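Local coordinates for protein Tas1 (Pseudomonas aeruginosa, PDB 6OX6) that acts as a type VI secretion toxin that pyrophosphorylates adenosine nucleotides to (p)ppApp, depleting ADP and ATP in competitor cells, at residues A[309-314]-A[380-385]; A[250-255]-A[356-361]; A[341-346]-A[421-426]. One frame throughout, in Å; residues are numbered along the deposited sequence. Where two conformers were deposited one is given.

Interaction 1. Residues A[309-314]-A[380-385]; sequences RNTIIV and RILLGN
Ile313 meets two leucines in a row, Leu382 and Leu383, at the end of helix 376-383. Its two branches divide the work. CD1 of Ile313 reaches the backbone, 3.3 Å from O of Leu382. CG2 of Ile313 touches CD2 of Leu383 at 3.8 Å, and these two side chains cross at about a right angle. The isoleucine torsion explains the division: CG1 sits beside the backbone N (chi1 -60°), which leaves CG2 anti to that N. Two residues back on the strand, Thr311 adds a looser touch, its OG1 4.4 Å from CD2 of Leu382. All four touching residues are buried, and the contact rests on van der Waals packing.

Further out, Ile370 of helix 367-373 packs on Ile313, Leu382 and Leu383 alike. Ala279 of the neighbouring strand 277-280 touches both Ile313 and Leu382. Past the helix end, Gly384 turns the chain with positive phi. NH1 of Arg380 then bonds to OD1 of Asn385 at 2.9 Å, from above the carbonyl plane. Arg380 also forms salt bridges with Glu376 and Asp389. This is helix-on-sheet packing in an alpha/beta fold, with the end of a helix laid against one face of a mixed sheet.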
loop_
_atom_site.group_PDB
_atom_site.type_symbol
_atom_site.label_atom_id
_atom_site.label_comp_id
_atom_site.label_asym_id
_atom_site.label_seq_id
_atom_site.Cartn_x
_atom_site.Cartn_y
_atom_site.Cartn_z
ATOM N N ARG A 309 -7.359 6.177 8.470
ATOM C CA ARG A 309 -5.938 5.962 8.259
ATOM C C ARG A 309 -5.144 7.079 8.908
ATOM O O ARG A 309 -5.645 8.189 9.081
ATOM C CB ARG A 309 -5.619 5.869 6.766
ATOM C CG ARG A 309 -5.921 7.123 5.992
ATOM C CD ARG A 309 -5.254 7.045 4.630
ATOM N NE ARG A 309 -5.342 8.319 3.934
ATOM C CZ ARG A 309 -4.519 9.344 4.151
ATOM N NH1 ARG A 309 -3.520 9.231 5.029
ATOM N NH2 ARG A 309 -4.693 10.477 3.484
ATOM N N ASN A 310 -3.895 6.782 9.258
ATOM C CA ASN A 310 -2.976 7.843 9.638
ATOM C C ASN A 310 -1.549 7.387 9.360
ATOM O O ASN A 310 -1.305 6.284 8.866
ATOM C CB ASN A 310 -3.163 8.278 11.097
ATOM C CG ASN A 310 -3.056 7.137 12.066
ATOM O OD1 ASN A 310 -2.067 6.396 12.065
ATOM N ND2 ASN A 310 -4.039 7.031 12.966
ATOM N N THR A 311 -0.611 8.270 9.635
ATOM C CA THR A 311 0.803 8.024 9.412
ATOM C C THR A 311 1.557 8.364 10.687
ATOM O O THR A 311 1.324 9.419 11.291
ATOM C CB THR A 311 1.359 8.879 8.234
ATOM O OG1 THR A 311 0.574 8.667 7.051
ATOM C CG2 THR A 311 2.797 8.511 7.927
ATOM N N ILE A 312 2.472 7.487 11.082
ATOM C CA ILE A 312 3.378 7.765 12.183
ATOM C C ILE A 312 4.748 8.097 11.606
ATOM O O ILE A 312 5.328 7.315 10.843
ATOM C CB ILE A 312 3.451 6.589 13.160
ATOM C CG1 ILE A 312 2.062 6.300 13.740
ATOM C CG2 ILE A 312 4.461 6.878 14.236
ATOM C CD1 ILE A 312 2.001 5.055 14.624
ATOM N N ILE A 313 5.255 9.272 11.938
ATOM C CA ILE A 313 6.558 9.715 11.450
ATOM C C ILE A 313 7.501 9.678 12.635
ATOM O O ILE A 313 7.274 10.371 13.633
ATOM C CB ILE A 313 6.496 11.120 10.822
ATOM C CG1 ILE A 313 5.526 11.140 9.637
ATOM C CG2 ILE A 313 7.884 11.612 10.392
ATOM C CD1 ILE A 313 4.153 11.677 10.004
ATOM N N VAL A 314 8.538 8.844 12.546
ATOM C CA VAL A 314 9.554 8.749 13.587
ATOM C C VAL A 314 10.904 8.677 12.897
ATOM O O VAL A 314 10.993 8.446 11.692
ATOM C CB VAL A 314 9.337 7.532 14.515
ATOM C CG1 VAL A 314 8.134 7.764 15.447
ATOM C CG2 VAL A 314 9.126 6.256 13.695
ATOM N N ARG A 380 5.247 18.533 3.558
ATOM C CA ARG A 380 5.142 19.587 4.562
ATOM C C ARG A 380 4.009 19.301 5.533
ATOM O O ARG A 380 4.137 19.571 6.729
ATOM C CB ARG A 380 4.938 20.960 3.922
ATOM C CG ARG A 380 6.182 21.538 3.281
ATOM C CD ARG A 380 5.952 22.985 2.863
ATOM N NE ARG A 380 7.190 23.580 2.393
ATOM C CZ ARG A 380 8.105 24.110 3.196
ATOM N NH1 ARG A 380 7.906 24.126 4.513
ATOM N NH2 ARG A 380 9.221 24.615 2.683
ATOM N N ILE A 381 2.895 18.767 5.042
ATOM C CA ILE A 381 1.802 18.417 5.942
ATOM C C ILE A 381 2.202 17.250 6.838
ATOM O O ILE A 381 1.983 17.281 8.057
ATOM C CB ILE A 381 0.535 18.092 5.147
ATOM C CG1 ILE A 381 0.108 19.277 4.290
ATOM C CG2 ILE A 381 -0.583 17.655 6.080
ATOM C CD1 ILE A 381 -1.105 18.984 3.443
ATOM N N LEU A 382 2.783 16.195 6.252
ATOM C CA LEU A 382 3.133 15.017 7.053
ATOM C C LEU A 382 4.195 15.337 8.098
ATOM O O LEU A 382 4.111 14.871 9.237
ATOM C CB LEU A 382 3.629 13.894 6.158
ATOM C CG LEU A 382 2.601 13.324 5.198
ATOM C CD1 LEU A 382 3.194 12.204 4.347
ATOM C CD2 LEU A 382 1.412 12.826 6.004
ATOM N N LEU A 383 5.247 16.066 7.706
ATOM C CA LEU A 383 6.383 16.303 8.589
ATOM C C LEU A 383 6.248 17.567 9.413
ATOM O O LEU A 383 6.976 17.729 10.402
ATOM C CB LEU A 383 7.687 16.409 7.789
ATOM C CG LEU A 383 7.982 15.299 6.777
ATOM C CD1 LEU A 383 9.351 15.557 6.150
ATOM C CD2 LEU A 383 7.948 13.930 7.427
ATOM N N GLY A 384 5.360 18.470 9.025
ATOM C CA GLY A 384 5.424 19.816 9.525
ATOM C C GLY A 384 6.462 20.625 8.772
ATOM O O GLY A 384 7.391 20.098 8.158
ATOM N N ASN A 385 6.284 21.945 8.823
ATOM C CA ASN A 385 7.134 22.845 8.056
ATOM C C ASN A 385 8.581 22.770 8.511
ATOM O O ASN A 385 9.491 22.759 7.679
ATOM C CB ASN A 385 6.608 24.273 8.164
ATOM C CG ASN A 385 5.481 24.543 7.184
ATOM O OD1 ASN A 385 5.476 23.998 6.075
ATOM N ND2 ASN A 385 4.525 25.395 7.577
#

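Interaction 2. Residues A[250-255]-A[356-361]; sequences EKVYGK and AGIPGE
Val252 and Lys255 pack on Ile358 and Ala356 where the chain turns from the short helix 249-253 into helix 256-273. The partner is the loop that leads from strand 347-353 into strand 359-365. The contact therefore ties a helix-to-helix junction to a beta hairpin of the mixed sheet.

The inner side is apolar and buried. CG1 of Val252 lies 3.8 Å from CG2 of Ile358, and the two side chains cross obliquely. The same CG2 of Ile358 meets CD of Lys255 at 3.9 Å, so one methyl is shared by a valine and the lysine chain. Ile358 holds CG1 between its backbone N and carbonyl carbon (chi1 67°). CG2 is thereby left beside the N, where it faces both partners. The other branch of Ile358 runs along the backbone of Lys255, with CD1 4.2 Å from O of Lys255. Around these two side chains, Leu307 and Thr302 touch Val252, and Ala259 of helix 256-273 touches Ile358.

The outer side is partly exposed but packs just as closely. Here Lys255 and Ala356 face each other, their CB atoms 3.9 Å apart. Ala258 of helix 256-273 packs on Ala356. The loose element is the end of the lysine. Its chain bends at chi2 (113°) and chi4. It starts toward the loop, but the amino group turns off from it. Gly357 follows with positive phi and is exposed. On the other side of the short helix, Tyr253 points away from the loop and makes a cation-pi contact with Arg286. What the lysine gives to the loop is its aliphatic part: CG of Lys255 rests 3.2 Å from O of Ala356.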
loop_
_atom_site.group_PDB
_atom_site.type_symbol
_atom_site.label_atom_id
_atom_site.label_comp_id
_atom_site.label_asym_id
_atom_site.label_seq_id
_atom_site.Cartn_x
_atom_site.Cartn_y
_atom_site.Cartn_z
ATOM N N GLU A 250 -23.103 1.747 3.436
ATOM C CA GLU A 250 -23.317 2.720 4.504
ATOM C C GLU A 250 -23.138 2.095 5.875
ATOM O O GLU A 250 -22.670 2.764 6.803
ATOM C CB GLU A 250 -24.704 3.348 4.391
ATOM C CG GLU A 250 -24.914 4.567 5.295
ATOM C CD GLU A 250 -23.870 5.646 5.084
ATOM O OE1 GLU A 250 -23.602 5.988 3.914
ATOM O OE2 GLU A 250 -23.328 6.161 6.086
ATOM N N LYS A 251 -23.495 0.821 6.028
ATOM C CA LYS A 251 -23.247 0.154 7.298
ATOM C C LYS A 251 -21.756 0.144 7.627
ATOM O O LYS A 251 -21.363 0.415 8.766
ATOM C CB LYS A 251 -23.811 -1.270 7.269
ATOM C CG LYS A 251 -23.544 -2.036 8.553
ATOM C CD LYS A 251 -23.692 -3.546 8.415
ATOM C CE LYS A 251 -24.207 -4.151 9.723
ATOM N NZ LYS A 251 -24.685 -5.557 9.564
ATOM N N VAL A 252 -20.901 -0.144 6.644
ATOM C CA VAL A 252 -19.467 -0.111 6.912
ATOM C C VAL A 252 -18.998 1.323 7.127
ATOM O O VAL A 252 -18.274 1.617 8.088
ATOM C CB VAL A 252 -18.681 -0.792 5.780
ATOM C CG1 VAL A 252 -17.199 -0.473 5.929
ATOM C CG2 VAL A 252 -18.894 -2.300 5.813
ATOM N N TYR A 253 -19.424 2.242 6.253
ATOM C CA TYR A 253 -18.928 3.619 6.305
ATOM C C TYR A 253 -19.161 4.275 7.665
ATOM O O TYR A 253 -18.331 5.082 8.107
ATOM C CB TYR A 253 -19.581 4.448 5.201
ATOM C CG TYR A 253 -18.824 5.715 4.823
ATOM C CD1 TYR A 253 -19.159 6.935 5.393
ATOM C CD2 TYR A 253 -17.779 5.688 3.883
ATOM C CE1 TYR A 253 -18.487 8.098 5.057
ATOM C CE2 TYR A 253 -17.097 6.844 3.537
ATOM C CZ TYR A 253 -17.460 8.057 4.129
ATOM O OH TYR A 253 -16.801 9.228 3.802
ATOM N N GLY A 254 -20.256 3.921 8.360
ATOM C CA GLY A 254 -20.588 4.584 9.610
ATOM C C GLY A 254 -19.704 4.205 10.780
ATOM O O GLY A 254 -19.685 4.921 11.794
ATOM N N LYS A 255 -18.967 3.095 10.670
ATOM C CA LYS A 255 -18.013 2.780 11.722
ATOM C C LYS A 255 -16.690 3.513 11.550
ATOM O O LYS A 255 -15.826 3.421 12.432
ATOM C CB LYS A 255 -17.768 1.264 11.801
ATOM C CG LYS A 255 -19.036 0.418 12.034
ATOM C CD LYS A 255 -19.371 -0.462 10.833
ATOM C CE LYS A 255 -20.319 -1.606 11.201
ATOM N NZ LYS A 255 -21.305 -1.167 12.211
ATOM N N ALA A 356 -14.617 -1.049 16.408
ATOM C CA ALA A 356 -15.815 -0.669 15.673
ATOM C C ALA A 356 -16.175 -1.647 14.561
ATOM O O ALA A 356 -17.228 -1.476 13.932
ATOM C CB ALA A 356 -15.648 0.729 15.083
ATOM N N GLY A 357 -15.329 -2.645 14.293
ATOM C CA GLY A 357 -15.644 -3.676 13.329
ATOM C C GLY A 357 -15.175 -3.417 11.917
ATOM O O GLY A 357 -15.656 -4.084 10.989
ATOM N N ILE A 358 -14.285 -2.452 11.712
ATOM C CA ILE A 358 -13.684 -2.232 10.397
ATOM C C ILE A 358 -12.191 -2.022 10.579
ATOM O O ILE A 358 -11.712 -1.696 11.680
ATOM C CB ILE A 358 -14.312 -1.025 9.663
ATOM C CG1 ILE A 358 -13.971 0.268 10.388
ATOM C CG2 ILE A 358 -15.805 -1.238 9.414
ATOM C CD1 ILE A 358 -13.749 1.405 9.441
ATOM N N PRO A 359 -11.421 -2.217 9.519
ATOM C CA PRO A 359 -9.969 -2.053 9.628
ATOM C C PRO A 359 -9.544 -0.591 9.602
ATOM O O PRO A 359 -10.176 0.271 8.982
ATOM C CB PRO A 359 -9.424 -2.822 8.412
ATOM C CG PRO A 359 -10.540 -3.745 8.002
ATOM C CD PRO A 359 -11.811 -2.977 8.326
ATOM N N GLY A 360 -8.481 -0.308 10.343
ATOM C CA GLY A 360 -7.796 0.965 10.253
ATOM C C GLY A 360 -6.406 0.739 9.691
ATOM O O GLY A 360 -5.812 -0.318 9.894
ATOM N N GLU A 361 -5.903 1.733 8.973
ATOM C CA GLU A 361 -4.567 1.694 8.376
ATOM C C GLU A 361 -3.628 2.619 9.140
ATOM O O GLU A 361 -3.926 3.802 9.305
ATOM C CB GLU A 361 -4.592 2.124 6.907
ATOM C CG GLU A 361 -3.192 2.399 6.343
ATOM C CD GLU A 361 -3.186 2.976 4.914
ATOM O OE1 GLU A 361 -3.196 4.232 4.747
ATOM O OE2 GLU A 361 -3.154 2.170 3.952
#

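Interaction 3. Residues A[341-346]-A[421-426]; sequences DPLGYS and AIAEKS
Ser426 holds OG anti to its backbone N (chi1 -178°), and this carries the hydroxyl across to Leu343. Leu343 in turn has CG beside its own N (chi1 -53°), and its CD2 comes over the helix backbone at Ala423. OG of Ser426 donates to O of Leu343 at 2.8 Å. The hydroxyl lies in the carbonyl plane, on a lone pair, with a C=O...O angle of 128°. The same OG also lies 3.5 Å from CB of Leu343. One turn back along the helix, CD2 of Leu343 is 3.9 Å from CA of Ala423. The small Ala423 lets the loop come close: its CB is 3.4 Å from O of Pro342.

The loop is a type I beta turn from Asp341 to Gly344, set against helix 419-435. An Asx turn braces it, since N of Leu343 donates to OD1 of Asp341 at 3.1 Å. OD2 of Asp341 accepts from N of Tyr345 at 2.9 Å. Both oxygens are met from above the carboxylate plane. Gly344 ends the turn with positive phi.

Tyr406 and Trp409 of helix 402-410 pack on Leu343, and Arg427 bonds to O of Pro342. The immunity protein reaches the same turn: Arg60 of that neighbouring chain forms a salt bridge with OD2 of Asp341 and packs on Leu343 and Tyr345.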
loop_
_atom_site.group_PDB
_atom_site.type_symbol
_atom_site.label_atom_id
_atom_site.label_comp_id
_atom_site.label_asym_id
_atom_site.label_seq_id
_atom_site.Cartn_x
_atom_site.Cartn_y
_atom_site.Cartn_z
ATOM N N ASP A 341 10.855 -4.680 -3.101
ATOM C CA ASP A 341 9.991 -3.804 -3.880
ATOM C C ASP A 341 10.668 -3.421 -5.208
ATOM O O ASP A 341 11.782 -2.874 -5.188
ATOM C CB ASP A 341 9.695 -2.569 -3.037
ATOM C CG ASP A 341 8.904 -1.507 -3.788
ATOM O OD1 ASP A 341 8.238 -1.811 -4.805
ATOM O OD2 ASP A 341 8.930 -0.352 -3.330
ATOM N N PRO A 342 10.029 -3.665 -6.365
ATOM C CA PRO A 342 10.656 -3.270 -7.640
ATOM C C PRO A 342 10.988 -1.795 -7.702
ATOM O O PRO A 342 11.909 -1.397 -8.429
ATOM C CB PRO A 342 9.592 -3.628 -8.690
ATOM C CG PRO A 342 8.654 -4.567 -8.004
ATOM C CD PRO A 342 8.647 -4.156 -6.571
ATOM N N LEU A 343 10.259 -0.967 -6.965
ATOM C CA LEU A 343 10.506 0.464 -6.941
ATOM C C LEU A 343 11.428 0.905 -5.805
ATOM O O LEU A 343 11.690 2.097 -5.687
ATOM C CB LEU A 343 9.178 1.218 -6.838
ATOM C CG LEU A 343 8.097 0.878 -7.889
ATOM C CD1 LEU A 343 6.930 1.906 -7.775
ATOM C CD2 LEU A 343 8.617 0.824 -9.283
ATOM N N GLY A 344 11.917 -0.006 -4.971
ATOM C CA GLY A 344 12.938 0.346 -3.989
ATOM C C GLY A 344 12.467 1.182 -2.822
ATOM O O GLY A 344 13.300 1.708 -2.069
ATOM N N TYR A 345 11.161 1.285 -2.614
ATOM C CA TYR A 345 10.644 2.039 -1.490
ATOM C C TYR A 345 10.883 1.263 -0.188
ATOM O O TYR A 345 11.087 0.044 -0.196
ATOM C CB TYR A 345 9.148 2.325 -1.717
ATOM C CG TYR A 345 8.459 3.147 -0.633
ATOM C CD1 TYR A 345 7.413 2.611 0.101
ATOM C CD2 TYR A 345 8.871 4.444 -0.344
ATOM C CE1 TYR A 345 6.776 3.351 1.105
ATOM C CE2 TYR A 345 8.247 5.197 0.641
ATOM C CZ TYR A 345 7.195 4.639 1.353
ATOM O OH TYR A 345 6.567 5.347 2.338
ATOM N N SER A 346 10.924 1.987 0.937
ATOM C CA SER A 346 10.966 1.340 2.247
ATOM C C SER A 346 10.039 2.068 3.209
ATOM O O SER A 346 9.791 3.265 3.068
ATOM C CB SER A 346 12.395 1.276 2.835
ATOM O OG SER A 346 13.020 2.547 2.801
ATOM N N ALA A 421 12.988 -0.032 -16.908
ATOM C CA ALA A 421 13.798 1.185 -16.797
ATOM C C ALA A 421 13.255 2.137 -15.733
ATOM O O ALA A 421 14.030 2.812 -15.042
ATOM C CB ALA A 421 13.883 1.911 -18.139
ATOM N N ILE A 422 11.934 2.227 -15.593
ATOM C CA ILE A 422 11.368 3.131 -14.591
ATOM C C ILE A 422 11.639 2.604 -13.192
ATOM O O ILE A 422 12.032 3.353 -12.286
ATOM C CB ILE A 422 9.864 3.324 -14.856
ATOM C CG1 ILE A 422 9.672 3.886 -16.270
ATOM C CG2 ILE A 422 9.241 4.274 -13.827
ATOM C CD1 ILE A 422 8.213 4.053 -16.657
ATOM N N ALA A 423 11.464 1.305 -12.999
ATOM C CA ALA A 423 11.726 0.728 -11.696
ATOM C C ALA A 423 13.185 0.918 -11.289
ATOM O O ALA A 423 13.480 1.200 -10.122
ATOM C CB ALA A 423 11.348 -0.752 -11.723
ATOM N N GLU A 424 14.109 0.813 -12.248
ATOM C CA GLU A 424 15.518 1.008 -11.930
ATOM C C GLU A 424 15.793 2.439 -11.479
ATOM O O GLU A 424 16.541 2.649 -10.523
ATOM C CB GLU A 424 16.399 0.639 -13.126
ATOM C CG GLU A 424 17.875 0.516 -12.788
ATOM C CD GLU A 424 18.632 -0.316 -13.817
ATOM O OE1 GLU A 424 19.869 -0.143 -13.956
ATOM O OE2 GLU A 424 17.970 -1.135 -14.500
ATOM N N LYS A 425 15.145 3.403 -12.123
ATOM C CA LYS A 425 15.314 4.807 -11.774
ATOM C C LYS A 425 14.781 5.096 -10.375
ATOM O O LYS A 425 15.319 5.938 -9.657
ATOM C CB LYS A 425 14.604 5.700 -12.797
ATOM C CG LYS A 425 14.933 5.373 -14.244
ATOM C CD LYS A 425 16.052 6.259 -14.766
ATOM C CE LYS A 425 16.272 6.051 -16.256
ATOM N NZ LYS A 425 15.212 6.708 -17.069
ATOM N N SER A 426 13.722 4.389 -9.994
ATOM C CA SER A 426 13.103 4.576 -8.681
ATOM C C SER A 426 13.971 3.991 -7.582
ATOM O O SER A 426 14.216 4.649 -6.557
ATOM C CB SER A 426 11.711 3.948 -8.682
ATOM O OG SER A 426 11.063 4.150 -7.427
#

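In the fold
From the N terminus, the chain first passes 250-255, then strand 308-313, the turn at 341-346 and the loop at 356-361. Interaction 2 closes there, with 100 residues in between. Interaction 1 closes next, at 380-385, and interaction 3 last, at 421-426. None lies wholly within another: each pair crosses. Interactions 1 and 2 share the mixed sheet, since strands 308-313 and 359-365 are neighbours, and N of Asn310 probably bonds to O of Glu361. Interaction 3 stands apart, linking the loop before strand 347-353 to the last helix. Its centre is about 33 Å from that of interaction 2, on opposite sides of the chain's centre.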